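Local coordinates for protein Ddb_g0293866 (Dictyostelium discoideum, PDB 5LW6) that binds ADP-ribose through this macrodomain and, as a whole protein, may act in sensing DNA damage, at residues A80-L85 with K115-K120; N108-F113 with F125-I130; E173-N178 with Y190-Q195. All coordinates share one frame; numbering follows the deposited sequence.

Interaction 1. Residues A80-L85 with K115-K120; sequences AISEYL and KHFNDK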
loop_
_atom_site.group_PDB
_atom_site.type_symbol
_atom_site.label_atom_id
_atom_site.label_comp_id
_atom_site.label_asym_id
_atom_site.label_seq_id
_atom_site.Cartn_x
_atom_site.Cartn_y
_atom_site.Cartn_z
ATOM N N ALA A 80 -11.464 1.350 -6.208
ATOM C CA ALA A 80 -10.360 0.615 -6.738
ATOM C C ALA A 80 -10.348 -0.799 -6.110
ATOM O O ALA A 80 -10.081 -1.804 -6.779
ATOM C CB ALA A 80 -9.042 1.312 -6.464
ATOM N N ILE A 81 -10.655 -0.856 -4.814
ATOM C CA ILE A 81 -10.625 -2.097 -4.084
ATOM C C ILE A 81 -11.711 -3.019 -4.640
ATOM O O ILE A 81 -11.498 -4.225 -4.861
ATOM C CB ILE A 81 -10.780 -1.881 -2.543
ATOM C CG1 ILE A 81 -9.432 -1.335 -1.961
ATOM C CG2 ILE A 81 -11.135 -3.186 -1.790
ATOM C CD1 ILE A 81 -9.555 -0.646 -0.609
ATOM N N SER A 82 -12.883 -2.446 -4.817
ATOM C CA SER A 82 -14.004 -3.206 -5.328
ATOM C C SER A 82 -13.756 -3.664 -6.762
ATOM O O SER A 82 -14.087 -4.794 -7.122
ATOM C CB SER A 82 -15.354 -2.475 -5.102
ATOM O OG SER A 82 -16.376 -3.317 -5.566
ATOM N N GLU A 83 -13.112 -2.828 -7.587
ATOM C CA GLU A 83 -12.767 -3.176 -8.919
ATOM C C GLU A 83 -11.850 -4.415 -8.953
ATOM O O GLU A 83 -12.103 -5.382 -9.707
ATOM C CB GLU A 83 -12.119 -2.010 -9.633
ATOM C CG GLU A 83 -11.702 -2.222 -11.081
ATOM C CD GLU A 83 -10.974 -1.011 -11.677
ATOM O OE1 GLU A 83 -9.989 -0.547 -11.029
ATOM O OE2 GLU A 83 -11.352 -0.512 -12.791
ATOM N N TYR A 84 -10.823 -4.376 -8.133
ATOM C CA TYR A 84 -9.874 -5.485 -8.042
ATOM C C TYR A 84 -10.576 -6.737 -7.515
ATOM O O TYR A 84 -10.475 -7.833 -8.129
ATOM C CB TYR A 84 -8.745 -5.046 -7.118
ATOM C CG TYR A 84 -7.683 -6.158 -6.896
ATOM C CD1 TYR A 84 -6.682 -6.372 -7.850
ATOM C CD2 TYR A 84 -7.714 -6.975 -5.799
ATOM C CE1 TYR A 84 -5.722 -7.366 -7.667
ATOM C CE2 TYR A 84 -6.768 -7.991 -5.610
ATOM C CZ TYR A 84 -5.803 -8.205 -6.547
ATOM O OH TYR A 84 -4.924 -9.259 -6.295
ATOM N N LEU A 85 -11.325 -6.624 -6.414
ATOM C CA LEU A 85 -11.957 -7.840 -5.806
ATOM C C LEU A 85 -13.024 -8.473 -6.723
ATOM O O LEU A 85 -13.168 -9.683 -6.783
ATOM C CB LEU A 85 -12.462 -7.556 -4.422
ATOM C CG LEU A 85 -11.387 -7.258 -3.359
ATOM C CD1 LEU A 85 -12.074 -6.864 -2.044
ATOM C CD2 LEU A 85 -10.511 -8.462 -3.133
ATOM N N LYS A 115 -21.155 1.923 1.456
ATOM C CA LYS A 115 -21.971 2.493 0.418
ATOM C C LYS A 115 -21.367 2.211 -0.957
ATOM O O LYS A 115 -22.070 1.777 -1.868
ATOM C CB LYS A 115 -22.123 3.989 0.674
ATOM C CG LYS A 115 -22.806 4.777 -0.404
ATOM C CD LYS A 115 -22.609 6.311 -0.232
ATOM C CE LYS A 115 -23.612 7.090 -1.122
ATOM N NZ LYS A 115 -23.463 8.587 -1.306
ATOM N N HIS A 116 -20.056 2.363 -1.086
ATOM C CA HIS A 116 -19.379 2.032 -2.342
ATOM C C HIS A 116 -19.365 0.575 -2.690
ATOM O O HIS A 116 -19.181 0.230 -3.814
ATOM C CB HIS A 116 -17.929 2.603 -2.318
ATOM C CG HIS A 116 -17.909 4.080 -2.444
ATOM N ND1 HIS A 116 -17.867 4.945 -1.365
ATOM C CD2 HIS A 116 -18.005 4.860 -3.545
ATOM C CE1 HIS A 116 -17.951 6.193 -1.801
ATOM N NE2 HIS A 116 -18.055 6.157 -3.106
ATOM N N PHE A 117 -19.558 -0.323 -1.708
ATOM C CA PHE A 117 -19.594 -1.705 -1.932
ATOM C C PHE A 117 -21.020 -2.215 -2.098
ATOM O O PHE A 117 -21.224 -3.415 -2.160
ATOM C CB PHE A 117 -18.975 -2.484 -0.752
ATOM C CG PHE A 117 -17.533 -2.183 -0.482
ATOM C CD1 PHE A 117 -16.684 -1.792 -1.541
ATOM C CD2 PHE A 117 -17.013 -2.350 0.802
ATOM C CE1 PHE A 117 -15.367 -1.527 -1.287
ATOM C CE2 PHE A 117 -15.679 -2.096 1.070
ATOM C CZ PHE A 117 -14.845 -1.683 -0.008
ATOM N N ASN A 118 -21.994 -1.317 -2.145
ATOM C CA ASN A 118 -23.362 -1.680 -2.418
ATOM C C ASN A 118 -23.918 -2.654 -1.414
ATOM O O ASN A 118 -24.661 -3.589 -1.765
ATOM C CB ASN A 118 -23.491 -2.209 -3.856
ATOM C CG ASN A 118 -22.962 -1.219 -4.877
ATOM O OD1 ASN A 118 -22.005 -1.477 -5.610
ATOM N ND2 ASN A 118 -23.571 -0.045 -4.894
ATOM N N ASP A 119 -23.513 -2.455 -0.155
ATOM C CA ASP A 119 -23.846 -3.357 0.975
ATOM C C ASP A 119 -23.415 -4.806 0.819
ATOM O O ASP A 119 -24.021 -5.699 1.425
ATOM C CB ASP A 119 -25.366 -3.260 1.385
ATOM C CG ASP A 119 -25.680 -1.995 2.184
ATOM O OD1 ASP A 119 -24.963 -1.721 3.169
ATOM O OD2 ASP A 119 -26.611 -1.217 1.796
ATOM N N LYS A 120 -22.370 -5.050 0.020
ATOM C CA LYS A 120 -21.858 -6.389 -0.195
ATOM C C LYS A 120 -20.364 -6.285 0.048
ATOM O O LYS A 120 -19.558 -6.413 -0.826
ATOM C CB LYS A 120 -22.185 -6.939 -1.567
ATOM C CG LYS A 120 -23.691 -7.231 -1.789
ATOM C CD LYS A 120 -24.026 -7.494 -3.231
ATOM C CE LYS A 120 -24.011 -6.200 -4.005
ATOM N NZ LYS A 120 -24.330 -6.456 -5.421
#
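S82 and F117 bring their backbones closest, CA to CA at 6.7 Å, where the continuous helix that holds 80-85 passes the capped C-terminal end of helix 107-116. F117 is the first residue to leave helical geometry. N118, with positive phi (59°), serves as the C-prime residue of a Schellman motif, its N bonded to K115 O at 3.1 Å, and F117 to K120 then form a type I' turn. The reversal leaves the phenylalanine side chain to bridge the gap. With CG set anti to its own carbonyl carbon (chi1 -61°), the ring extends to segment 80-85 of helix 70-87, and its CD1-CE1 side meets S82: CB stands 3.9 Å from F117 CD1 and obliquely to the ring. Further round, F117 CZ comes within 4.4 Å of I81 CG2, a looser apolar touch. Nothing polar joins the segments, and the contact is small, with 120 Å² buried, yet all three residues are buried. F117 also packs on A78 one turn earlier in helix 70-87 and meets W121 edge-to-face. I81 and L85 also pack on F125 of strand 125-130, I81 reaches F249 of helix 237-253, and L85 O accepts a hydrogen bond from R124.

Interaction 2. Residues N108-F113 with F125-I130; sequences NLIQSF and FEIIKI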
loop_
_atom_site.group_PDB
_atom_site.type_symbol
_atom_site.label_atom_id
_atom_site.label_comp_id
_atom_site.label_asym_id
_atom_site.label_seq_id
_atom_site.Cartn_x
_atom_site.Cartn_y
_atom_site.Cartn_z
ATOM N N ASN A 108 -18.494 6.897 10.169
ATOM C CA ASN A 108 -18.825 7.489 8.891
ATOM C C ASN A 108 -17.921 6.982 7.765
ATOM O O ASN A 108 -18.370 6.783 6.634
ATOM C CB ASN A 108 -18.868 9.036 8.934
ATOM C CG ASN A 108 -20.127 9.597 9.640
ATOM O OD1 ASN A 108 -20.240 10.812 9.821
ATOM N ND2 ASN A 108 -21.041 8.751 10.028
ATOM N N LEU A 109 -16.631 6.810 8.078
ATOM C CA LEU A 109 -15.695 6.266 7.101
ATOM C C LEU A 109 -16.128 4.884 6.698
ATOM O O LEU A 109 -16.244 4.567 5.534
ATOM C CB LEU A 109 -14.270 6.255 7.646
ATOM C CG LEU A 109 -13.263 5.701 6.654
ATOM C CD1 LEU A 109 -13.144 6.676 5.547
ATOM C CD2 LEU A 109 -11.933 5.471 7.350
ATOM N N ILE A 110 -16.384 4.051 7.674
ATOM C CA ILE A 110 -16.765 2.674 7.392
ATOM C C ILE A 110 -18.069 2.651 6.602
ATOM O O ILE A 110 -18.222 1.890 5.654
ATOM C CB ILE A 110 -16.869 1.853 8.705
ATOM C CG1 ILE A 110 -15.533 1.735 9.492
ATOM C CG2 ILE A 110 -17.609 0.554 8.411
ATOM C CD1 ILE A 110 -14.371 1.174 8.712
ATOM N N GLN A 111 -19.039 3.455 6.992
ATOM C CA GLN A 111 -20.314 3.557 6.220
ATOM C C GLN A 111 -20.095 3.966 4.758
ATOM O O GLN A 111 -20.774 3.507 3.881
ATOM C CB GLN A 111 -21.280 4.582 6.879
ATOM C CG GLN A 111 -21.927 4.071 8.138
ATOM C CD GLN A 111 -22.838 5.114 8.777
ATOM O OE1 GLN A 111 -22.764 6.323 8.480
ATOM N NE2 GLN A 111 -23.736 4.643 9.652
ATOM N N SER A 112 -19.105 4.823 4.502
ATOM C CA SER A 112 -18.821 5.298 3.171
ATOM C C SER A 112 -18.300 4.149 2.349
ATOM O O SER A 112 -18.704 3.980 1.186
ATOM C CB SER A 112 -17.746 6.393 3.169
ATOM O OG SER A 112 -17.728 6.997 1.892
ATOM N N PHE A 113 -17.375 3.361 2.922
ATOM C CA PHE A 113 -16.966 2.167 2.262
ATOM C C PHE A 113 -18.139 1.256 1.968
ATOM O O PHE A 113 -18.255 0.737 0.835
ATOM C CB PHE A 113 -15.821 1.383 2.984
ATOM C CG PHE A 113 -14.469 1.960 2.712
ATOM C CD1 PHE A 113 -14.028 3.001 3.430
ATOM C CD2 PHE A 113 -13.628 1.414 1.800
ATOM C CE1 PHE A 113 -12.760 3.572 3.215
ATOM C CE2 PHE A 113 -12.388 1.986 1.511
ATOM C CZ PHE A 113 -11.941 3.076 2.201
ATOM N N PHE A 125 -11.740 -8.360 2.338
ATOM C CA PHE A 125 -11.241 -7.016 2.646
ATOM C C PHE A 125 -11.546 -6.617 4.050
ATOM O O PHE A 125 -12.705 -6.772 4.510
ATOM C CB PHE A 125 -11.889 -6.020 1.722
ATOM C CG PHE A 125 -11.536 -4.616 2.029
ATOM C CD1 PHE A 125 -10.215 -4.205 2.072
ATOM C CD2 PHE A 125 -12.535 -3.700 2.311
ATOM C CE1 PHE A 125 -9.925 -2.878 2.380
ATOM C CE2 PHE A 125 -12.261 -2.391 2.583
ATOM C CZ PHE A 125 -10.935 -1.991 2.642
ATOM N N GLU A 126 -10.518 -6.206 4.793
ATOM C CA GLU A 126 -10.722 -5.692 6.159
ATOM C C GLU A 126 -10.018 -4.378 6.350
ATOM O O GLU A 126 -8.979 -4.115 5.706
ATOM C CB GLU A 126 -10.089 -6.625 7.189
ATOM C CG GLU A 126 -10.673 -8.005 7.152
ATOM C CD GLU A 126 -10.070 -8.958 8.193
ATOM O OE1 GLU A 126 -9.011 -8.617 8.829
ATOM O OE2 GLU A 126 -10.690 -10.067 8.352
ATOM N N ILE A 127 -10.588 -3.557 7.222
ATOM C CA ILE A 127 -9.925 -2.300 7.656
ATOM C C ILE A 127 -9.455 -2.493 9.037
ATOM O O ILE A 127 -10.230 -2.919 9.902
ATOM C CB ILE A 127 -10.905 -1.110 7.561
ATOM C CG1 ILE A 127 -11.184 -0.790 6.095
ATOM C CG2 ILE A 127 -10.361 0.090 8.287
ATOM C CD1 ILE A 127 -12.160 0.320 5.820
ATOM N N ILE A 128 -8.209 -2.168 9.308
ATOM C CA ILE A 128 -7.561 -2.375 10.599
ATOM C C ILE A 128 -7.146 -1.003 11.094
ATOM O O ILE A 128 -6.456 -0.273 10.360
ATOM C CB ILE A 128 -6.241 -3.154 10.431
ATOM C CG1 ILE A 128 -6.516 -4.474 9.724
ATOM C CG2 ILE A 128 -5.475 -3.343 11.748
ATOM C CD1 ILE A 128 -7.570 -5.313 10.383
ATOM N N LYS A 129 -7.575 -0.651 12.299
ATOM C CA LYS A 129 -7.241 0.634 12.915
ATOM C C LYS A 129 -5.875 0.534 13.548
ATOM O O LYS A 129 -5.628 -0.448 14.257
ATOM C CB LYS A 129 -8.300 0.947 13.989
ATOM C CG LYS A 129 -8.111 2.307 14.665
ATOM C CD LYS A 129 -9.246 2.675 15.619
ATOM C CE LYS A 129 -9.288 1.805 16.854
ATOM N NZ LYS A 129 -10.473 2.209 17.666
ATOM N N ILE A 130 -4.964 1.454 13.245
ATOM C CA ILE A 130 -3.670 1.508 13.885
ATOM C C ILE A 130 -3.524 2.869 14.557
ATOM O O ILE A 130 -4.141 3.851 14.120
ATOM C CB ILE A 130 -2.524 1.195 12.870
ATOM C CG1 ILE A 130 -2.477 2.222 11.714
ATOM C CG2 ILE A 130 -2.710 -0.240 12.343
ATOM C CD1 ILE A 130 -1.164 2.300 10.969
#
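I127 sends its delta methyl into the angle between I110 and F113, and the contact is organised round that one group. The isoleucine is stretched to full length, CD1 anti to CA (chi2 178°), which carries the methyl well off the strand towards the helix. There it lies over one face of the F113 ring as a CH-pi contact, with I127 CD1 4.1 Å from the ring centroid and 13° off the normal, displaced a little towards the rim on the CD1 side. The side chain of I110 runs past that of I127 in the opposite direction, and their CD1 atoms meet at 3.7 Å. The I110 CD1 also brushes I127 CG2 at 4.2 Å. Helix 107-116 here links strand 95-101 to strand 125-130 in a beta-alpha-beta crossover, part of the alpha/beta macrodomain core; the segments run nearly antiparallel (168°), with their axes 11.3 Å apart at the closest. Nearer the start of the strand, the side chains of F125 and F113 cross at about a right angle, F125 CE2 touching F113 CD2 at 4.1 Å. The F113 ring is also bounded at its edge by L109 O, which lies in the ring plane, while M98 of the neighbouring strand packs against both phenylalanines. W121, from the loop before the strand, packs beside F113 and F125: it meets the F125 ring with planes at a shallow inclination and donates its NE1 hydrogen to F125 O.

Interaction 3. Residues E173-N178 with Y190-Q195; sequences EKVTKN and YPISLQ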
loop_
_atom_site.group_PDB
_atom_site.type_symbol
_atom_site.label_atom_id
_atom_site.label_comp_id
_atom_site.label_asym_id
_atom_site.label_seq_id
_atom_site.Cartn_x
_atom_site.Cartn_y
_atom_site.Cartn_z
ATOM N N GLU A 173 17.952 0.376 2.065
ATOM C CA GLU A 173 18.115 1.496 1.136
ATOM C C GLU A 173 19.071 1.171 -0.001
ATOM O O GLU A 173 18.838 1.576 -1.134
ATOM C CB GLU A 173 18.549 2.720 1.881
ATOM C CG GLU A 173 17.419 3.338 2.705
ATOM C CD GLU A 173 17.757 4.728 3.240
ATOM O OE1 GLU A 173 18.959 5.161 3.121
ATOM O OE2 GLU A 173 16.868 5.430 3.772
ATOM N N LYS A 174 20.109 0.434 0.322
ATOM C CA LYS A 174 21.043 -0.088 -0.645
ATOM C C LYS A 174 20.425 -1.075 -1.625
ATOM O O LYS A 174 20.609 -0.926 -2.816
ATOM C CB LYS A 174 22.221 -0.716 0.057
ATOM C CG LYS A 174 23.340 -1.150 -0.877
ATOM C CD LYS A 174 24.256 -2.120 -0.181
ATOM C CE LYS A 174 25.402 -1.359 0.436
ATOM N NZ LYS A 174 26.219 -2.287 1.261
ATOM N N VAL A 175 19.674 -2.052 -1.115
ATOM C CA VAL A 175 18.944 -2.935 -1.935
ATOM C C VAL A 175 17.939 -2.161 -2.818
ATOM O O VAL A 175 17.825 -2.487 -3.985
ATOM C CB VAL A 175 18.196 -3.988 -1.104
ATOM C CG1 VAL A 175 17.268 -4.735 -1.996
ATOM C CG2 VAL A 175 19.183 -4.952 -0.443
ATOM N N THR A 176 17.250 -1.162 -2.265
ATOM C CA THR A 176 16.255 -0.384 -3.010
ATOM C C THR A 176 16.909 0.331 -4.209
ATOM O O THR A 176 16.421 0.215 -5.328
ATOM C CB THR A 176 15.559 0.592 -2.089
ATOM O OG1 THR A 176 14.928 -0.165 -1.006
ATOM C CG2 THR A 176 14.521 1.431 -2.842
ATOM N N LYS A 177 18.029 0.979 -3.912
ATOM C CA LYS A 177 18.825 1.761 -4.911
ATOM C C LYS A 177 19.383 0.814 -6.010
ATOM O O LYS A 177 19.443 1.158 -7.170
ATOM C CB LYS A 177 19.900 2.535 -4.127
ATOM C CG LYS A 177 20.649 3.766 -4.710
ATOM C CD LYS A 177 19.853 4.823 -5.536
ATOM C CE LYS A 177 20.728 5.486 -6.617
ATOM N NZ LYS A 177 21.699 4.545 -7.288
ATOM N N ASN A 178 19.746 -0.393 -5.656
ATOM C CA ASN A 178 20.179 -1.379 -6.635
ATOM C C ASN A 178 19.100 -1.831 -7.530
ATOM O O ASN A 178 19.280 -1.969 -8.740
ATOM C CB ASN A 178 20.878 -2.557 -5.973
ATOM C CG ASN A 178 22.284 -2.216 -5.594
ATOM O OD1 ASN A 178 22.930 -1.351 -6.228
ATOM N ND2 ASN A 178 22.796 -2.889 -4.578
ATOM N N TYR A 190 6.969 0.192 -5.856
ATOM C CA TYR A 190 8.295 -0.334 -5.962
ATOM C C TYR A 190 8.440 -1.509 -4.992
ATOM O O TYR A 190 8.706 -1.259 -3.820
ATOM C CB TYR A 190 9.314 0.773 -5.709
ATOM C CG TYR A 190 9.186 1.810 -6.772
ATOM C CD1 TYR A 190 9.883 1.744 -7.977
ATOM C CD2 TYR A 190 8.334 2.858 -6.613
ATOM C CE1 TYR A 190 9.691 2.697 -8.969
ATOM C CE2 TYR A 190 8.083 3.745 -7.634
ATOM C CZ TYR A 190 8.806 3.698 -8.787
ATOM O OH TYR A 190 8.525 4.638 -9.774
ATOM N N PRO A 191 8.232 -2.730 -5.473
ATOM C CA PRO A 191 8.342 -3.910 -4.586
ATOM C C PRO A 191 9.794 -4.308 -4.373
ATOM O O PRO A 191 10.588 -4.293 -5.323
ATOM C CB PRO A 191 7.560 -4.984 -5.288
ATOM C CG PRO A 191 7.171 -4.431 -6.634
ATOM C CD PRO A 191 7.520 -3.005 -6.743
ATOM N N ILE A 192 10.127 -4.692 -3.152
ATOM C CA ILE A 192 11.426 -5.190 -2.815
ATOM C C ILE A 192 11.220 -6.481 -2.048
ATOM O O ILE A 192 10.640 -6.473 -0.998
ATOM C CB ILE A 192 12.186 -4.180 -1.939
ATOM C CG1 ILE A 192 12.445 -2.888 -2.725
ATOM C CG2 ILE A 192 13.542 -4.683 -1.421
ATOM C CD1 ILE A 192 11.856 -1.745 -2.033
ATOM N N SER A 193 11.711 -7.584 -2.563
ATOM C CA SER A 193 11.606 -8.854 -1.887
ATOM C C SER A 193 12.576 -8.937 -0.692
ATOM O O SER A 193 13.740 -8.576 -0.807
ATOM C CB SER A 193 11.895 -9.995 -2.844
ATOM O OG SER A 193 12.007 -11.243 -2.152
ATOM N N LEU A 194 12.087 -9.319 0.473
ATOM C CA LEU A 194 12.921 -9.664 1.616
ATOM C C LEU A 194 13.515 -11.082 1.455
ATOM O O LEU A 194 14.440 -11.446 2.136
ATOM C CB LEU A 194 12.150 -9.579 2.924
ATOM C CG LEU A 194 11.361 -8.308 3.149
ATOM C CD1 LEU A 194 10.741 -8.223 4.512
ATOM C CD2 LEU A 194 12.237 -7.109 2.902
ATOM N N GLN A 195 12.972 -11.864 0.547
ATOM C CA GLN A 195 13.453 -13.260 0.309
ATOM C C GLN A 195 14.632 -13.428 -0.566
ATOM O O GLN A 195 15.565 -14.127 -0.207
ATOM C CB GLN A 195 12.365 -14.099 -0.310
ATOM C CG GLN A 195 11.227 -14.296 0.611
ATOM C CD GLN A 195 10.222 -15.274 0.036
ATOM O OE1 GLN A 195 9.502 -14.963 -0.933
ATOM N NE2 GLN A 195 10.147 -16.452 0.641
#
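No ring takes part where I192 meets V175 and T176: the contact is made of branched aliphatic carbons and one hydroxyl oxygen, and the Y190 ring, two residues earlier in the strand, leads away to pair edge-to-face with Y180. I192 faces both helical residues and offers each a different branch. The V175 and I192 side chains cross obliquely, I192 CG2 meeting V175 CG1 at 3.8 Å. I192 CD1 lies against T176, 3.6 Å from OG1, the two side chains crossing at about a right angle. That methyl is placed by an unusual turn about CB-CG1 (chi2 122°), close to eclipsed, which suggests some strain. Across the segments the CA atoms of T176 and I192 are 6.8 Å apart, as helix 169-179 packs on 189-193, the outermost strand of the macrodomain's mixed sheet, antiparallel to 213-217; I192 also packs on F172, L179 and L216. At the strand's last residue, S193 OG accepts from Q195 N at 2.9 Å in an ST turn. The threonine oxygen, held beside its own backbone N, is hydrogen-bonded to F172 O one helical turn back. With the hydroxyl so bonded, the methyl beside OG1 probably costs little, and the join remains van der Waals in character.

How the interactions relate
Interactions 1 and 2 form one continuous patch, their centres 12 Å apart. Both draw on helix 107-116, and F125 of interaction 2 reaches into interaction 1, its CE2 3.7 Å from F117 CZ and its CE1 3.7 Å from I81 CD1. Their segments interleave along the chain, tying helices 70-87 and 107-116 to the edge strand 125-130. Interaction 3 follows later in sequence, on the other side of the chain's centre, about 30 Å from interaction 2 and 32 Å from interaction 1, centre to centre. It involves the opposite edge strand, 189-193, of the same mixed six-stranded sheet. The contacts therefore lie at the macrodomain sheet's two outermost strands, without direct touch: nearest atoms are about 17 Å apart between interactions 2 and 3.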